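Long-range contact in carbohydrate binding protein (Flavobacterium johnsoniae, PDB 3HZB), which binds calcium ions through a betagamma-crystallin domain of a longer protein that probably also binds carbohydrate: residues B[18-28]-B[79-87]. Sequence-based numbering, arbitrary orientation.
Sequences LTIGDYNLARL and VSSIRVIAN. With CA (calcium ion), chain M.
Asp22 and Arg83 form a non-hydrogen-bonded pair between antiparallel strands 21-23 and 81-86, and their side chains lie side by side, pointing the same way. On either side of them the backbones bond in pairs. Gly21 pairs with Val84, and Tyr23 with Ile82. The shortest of these bonds runs from Tyr23 N to Ile82 O, 2.7 Å.

The CB and CG of Arg83 lie alongside the Asp22 carboxylate, with CG 3.2 Å from Asp22 OD1. CD stays beside the same oxygen. The chain bends at chi3 (61°), which brings NE back over the carboxylate. NE then bonds to Asp22 OD1 at 2.8 Å as a salt bridge. The oxygen lies near the guanidinium plane, but NE approaches from above the carboxylate plane. The two planes are 54° apart. At the tip, NH2 reaches Asp22 OD2 through a water, while NH1 bonds to Tyr52 OH. A second water joins Asp22 OD1 to Val84 O, so OD1 accepts two hydrogen bonds.

On the other face of the sheet, Val84, Ile82 and Tyr23 meet Leu18. Val84 CG2 lies 3.9 Å from Leu18 CB and also touches Tyr23 CE1. The Tyr23 ring lies between Leu18 CD2 on one face and Arg27 NH1, its polar cover, over the centre of the other. Its hydroxyl accepts a bond from Thr19 N, 2.9 Å, which fixes the ring's outer end. Arg27 NH1 also bonds to Asp22 O.

Just before strand 81-86, Ser80 OG binds a calcium ion and is hydrogen-bonded to Asn35 ND2. Asp36 OD1, the backbone O atoms of Gln53 and Lys78, and three waters complete the site. Strand 21-23 forms one edge of the four-stranded antiparallel sheet of this betagamma-crystallin Greek-key domain. Helix 25-29 follows it directly, strand 47-52 flanks strand 81-86 on its other side, and Leu18 and Val84 pack against strand 3-6 of the second sheet.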
# COMPACT_ATOMS: atom_id res chain seq x y z
N LEU B 18 2.68 12.57 -5.54
CA LEU B 18 2.16 13.61 -4.66
C LEU B 18 2.82 13.56 -3.28
O LEU B 18 3.26 12.50 -2.83
CB LEU B 18 0.65 13.45 -4.48
CG LEU B 18 -0.23 13.14 -5.69
CD1 LEU B 18 -1.68 12.98 -5.24
CD2 LEU B 18 -0.11 14.24 -6.73
N THR B 19 2.89 14.71 -2.64
CA THR B 19 3.45 14.81 -1.30
C THR B 19 2.38 15.51 -0.46
O THR B 19 1.29 15.79 -0.96
CB THR B 19 4.76 15.65 -1.27
OG1 THR B 19 4.52 16.94 -1.84
CG2 THR B 19 5.85 14.94 -2.04
N ILE B 20 2.68 15.78 0.80
CA ILE B 20 1.72 16.46 1.67
C ILE B 20 1.27 17.76 1.01
O ILE B 20 2.10 18.52 0.50
CB ILE B 20 2.35 16.79 3.04
CG1 ILE B 20 2.57 15.50 3.83
CG2 ILE B 20 1.46 17.76 3.81
CD1 ILE B 20 1.29 14.78 4.20
N GLY B 21 -0.03 18.01 1.00
CA GLY B 21 -0.52 19.23 0.39
C GLY B 21 -1.86 19.06 -0.31
O GLY B 21 -2.43 17.97 -0.34
N ASP B 22 -2.34 20.15 -0.90
CA ASP B 22 -3.63 20.13 -1.59
C ASP B 22 -3.46 20.24 -3.10
O ASP B 22 -2.73 21.10 -3.59
CB ASP B 22 -4.51 21.26 -1.07
CG ASP B 22 -4.69 21.22 0.44
OD1 ASP B 22 -4.88 20.10 0.98
OD2 ASP B 22 -4.65 22.29 1.08
N TYR B 23 -4.15 19.37 -3.82
CA TYR B 23 -4.06 19.35 -5.27
C TYR B 23 -5.40 19.56 -5.97
O TYR B 23 -6.22 18.63 -6.04
CB TYR B 23 -3.47 18.02 -5.75
CG TYR B 23 -2.06 17.75 -5.31
CD1 TYR B 23 -1.77 17.36 -4.00
CD2 TYR B 23 -0.99 17.90 -6.20
CE1 TYR B 23 -0.47 17.12 -3.59
CE2 TYR B 23 0.32 17.66 -5.80
CZ TYR B 23 0.57 17.27 -4.49
OH TYR B 23 1.86 17.03 -4.09
N ASN B 24 -5.64 20.76 -6.48
CA ASN B 24 -6.86 20.98 -7.24
C ASN B 24 -6.56 20.43 -8.63
O ASN B 24 -5.44 19.98 -8.88
CB ASN B 24 -7.27 22.47 -7.27
CG ASN B 24 -6.17 23.39 -7.79
OD1 ASN B 24 -6.29 24.62 -7.69
ND2 ASN B 24 -5.11 22.83 -8.35
N LEU B 25 -7.53 20.45 -9.53
CA LEU B 25 -7.30 19.90 -10.87
C LEU B 25 -6.13 20.60 -11.57
O LEU B 25 -5.36 19.96 -12.28
CB LEU B 25 -8.57 20.00 -11.71
CG LEU B 25 -8.51 19.35 -13.10
CD1 LEU B 25 -8.08 17.89 -12.99
CD2 LEU B 25 -9.88 19.45 -13.75
N ALA B 26 -5.99 21.90 -11.37
CA ALA B 26 -4.91 22.64 -11.99
C ALA B 26 -3.57 22.04 -11.57
O ALA B 26 -2.71 21.78 -12.42
CB ALA B 26 -4.97 24.11 -11.59
N ARG B 27 -3.39 21.80 -10.27
CA ARG B 27 -2.14 21.24 -9.80
C ARG B 27 -1.94 19.81 -10.30
O ARG B 27 -0.81 19.42 -10.61
CB ARG B 27 -2.06 21.28 -8.27
CG ARG B 27 -0.64 21.05 -7.75
CD ARG B 27 -0.55 21.21 -6.23
NE ARG B 27 0.83 21.01 -5.77
CZ ARG B 27 1.19 20.95 -4.49
NH1 ARG B 27 0.28 21.06 -3.53
NH2 ARG B 27 2.46 20.76 -4.18
N LEU B 28 -3.01 19.03 -10.38
CA LEU B 28 -2.90 17.67 -10.88
C LEU B 28 -2.43 17.73 -12.33
O LEU B 28 -1.55 16.98 -12.75
CB LEU B 28 -4.24 16.93 -10.79
CG LEU B 28 -4.74 16.57 -9.39
CD1 LEU B 28 -6.07 15.84 -9.48
CD2 LEU B 28 -3.71 15.68 -8.70
N VAL B 79 -12.06 11.13 -10.01
CA VAL B 79 -11.35 12.07 -9.14
C VAL B 79 -11.00 13.38 -9.85
O VAL B 79 -10.44 13.38 -10.95
CB VAL B 79 -10.07 11.43 -8.57
CG1 VAL B 79 -9.30 12.44 -7.72
CG2 VAL B 79 -10.46 10.22 -7.71
N SER B 80 -11.35 14.50 -9.21
CA SER B 80 -11.09 15.83 -9.76
C SER B 80 -10.16 16.69 -8.91
O SER B 80 -9.65 17.71 -9.38
CB SER B 80 -12.41 16.57 -9.99
OG SER B 80 -13.07 16.01 -11.11
N SER B 81 -9.97 16.29 -7.66
CA SER B 81 -9.06 16.99 -6.77
C SER B 81 -8.68 16.05 -5.63
O SER B 81 -9.43 15.12 -5.30
CB SER B 81 -9.66 18.30 -6.24
OG SER B 81 -10.87 18.11 -5.54
N ILE B 82 -7.51 16.28 -5.05
CA ILE B 82 -7.00 15.43 -3.99
C ILE B 82 -6.24 16.22 -2.94
O ILE B 82 -5.62 17.24 -3.24
CB ILE B 82 -6.01 14.39 -4.56
CG1 ILE B 82 -6.70 13.55 -5.63
CG2 ILE B 82 -5.47 13.51 -3.44
CD1 ILE B 82 -5.75 12.61 -6.36
N ARG B 83 -6.28 15.73 -1.71
CA ARG B 83 -5.55 16.34 -0.61
C ARG B 83 -4.81 15.21 0.08
O ARG B 83 -5.39 14.16 0.39
CB ARG B 83 -6.50 17.04 0.36
CG ARG B 83 -7.17 18.27 -0.24
CD ARG B 83 -8.10 18.93 0.76
NE ARG B 83 -7.38 19.38 1.94
CZ ARG B 83 -7.80 19.18 3.18
NH1 ARG B 83 -8.94 18.53 3.39
NH2 ARG B 83 -7.09 19.63 4.21
N VAL B 84 -3.51 15.42 0.28
CA VAL B 84 -2.65 14.44 0.92
C VAL B 84 -2.37 14.95 2.33
O VAL B 84 -1.92 16.09 2.50
CB VAL B 84 -1.32 14.28 0.15
CG1 VAL B 84 -0.44 13.25 0.83
CG2 VAL B 84 -1.61 13.86 -1.29
N ILE B 85 -2.64 14.11 3.33
CA ILE B 85 -2.42 14.48 4.72
C ILE B 85 -1.73 13.35 5.48
O ILE B 85 -1.66 12.22 5.02
CB ILE B 85 -3.76 14.78 5.43
CG1 ILE B 85 -4.63 13.52 5.47
CG2 ILE B 85 -4.49 15.91 4.72
CD1 ILE B 85 -5.94 13.70 6.20
N ALA B 86 -1.20 13.68 6.66
CA ALA B 86 -0.53 12.68 7.48
C ALA B 86 -1.55 11.66 7.97
O ALA B 86 -2.73 11.97 8.11
CB ALA B 86 0.16 13.35 8.66
N ASN B 87 -1.09 10.44 8.22
CA ASN B 87 -1.95 9.37 8.71
C ASN B 87 -1.33 8.78 9.97
O ASN B 87 -0.35 9.36 10.47
CB ASN B 87 -2.12 8.27 7.66
CG ASN B 87 -3.14 7.22 8.08
OD1 ASN B 87 -3.24 6.16 7.46
ND2 ASN B 87 -3.90 7.52 9.13
CA CA M . -15.01 14.35 -11.23
O HOH W 1 -3.08 18.71 2.81
O HOH W 2 -5.32 21.90 3.89
O HOH W 3 -17.12 12.93 -10.46
O HOH W 4 -16.83 14.65 -13.35
O HOH W 5 -17.01 16.21 -11.11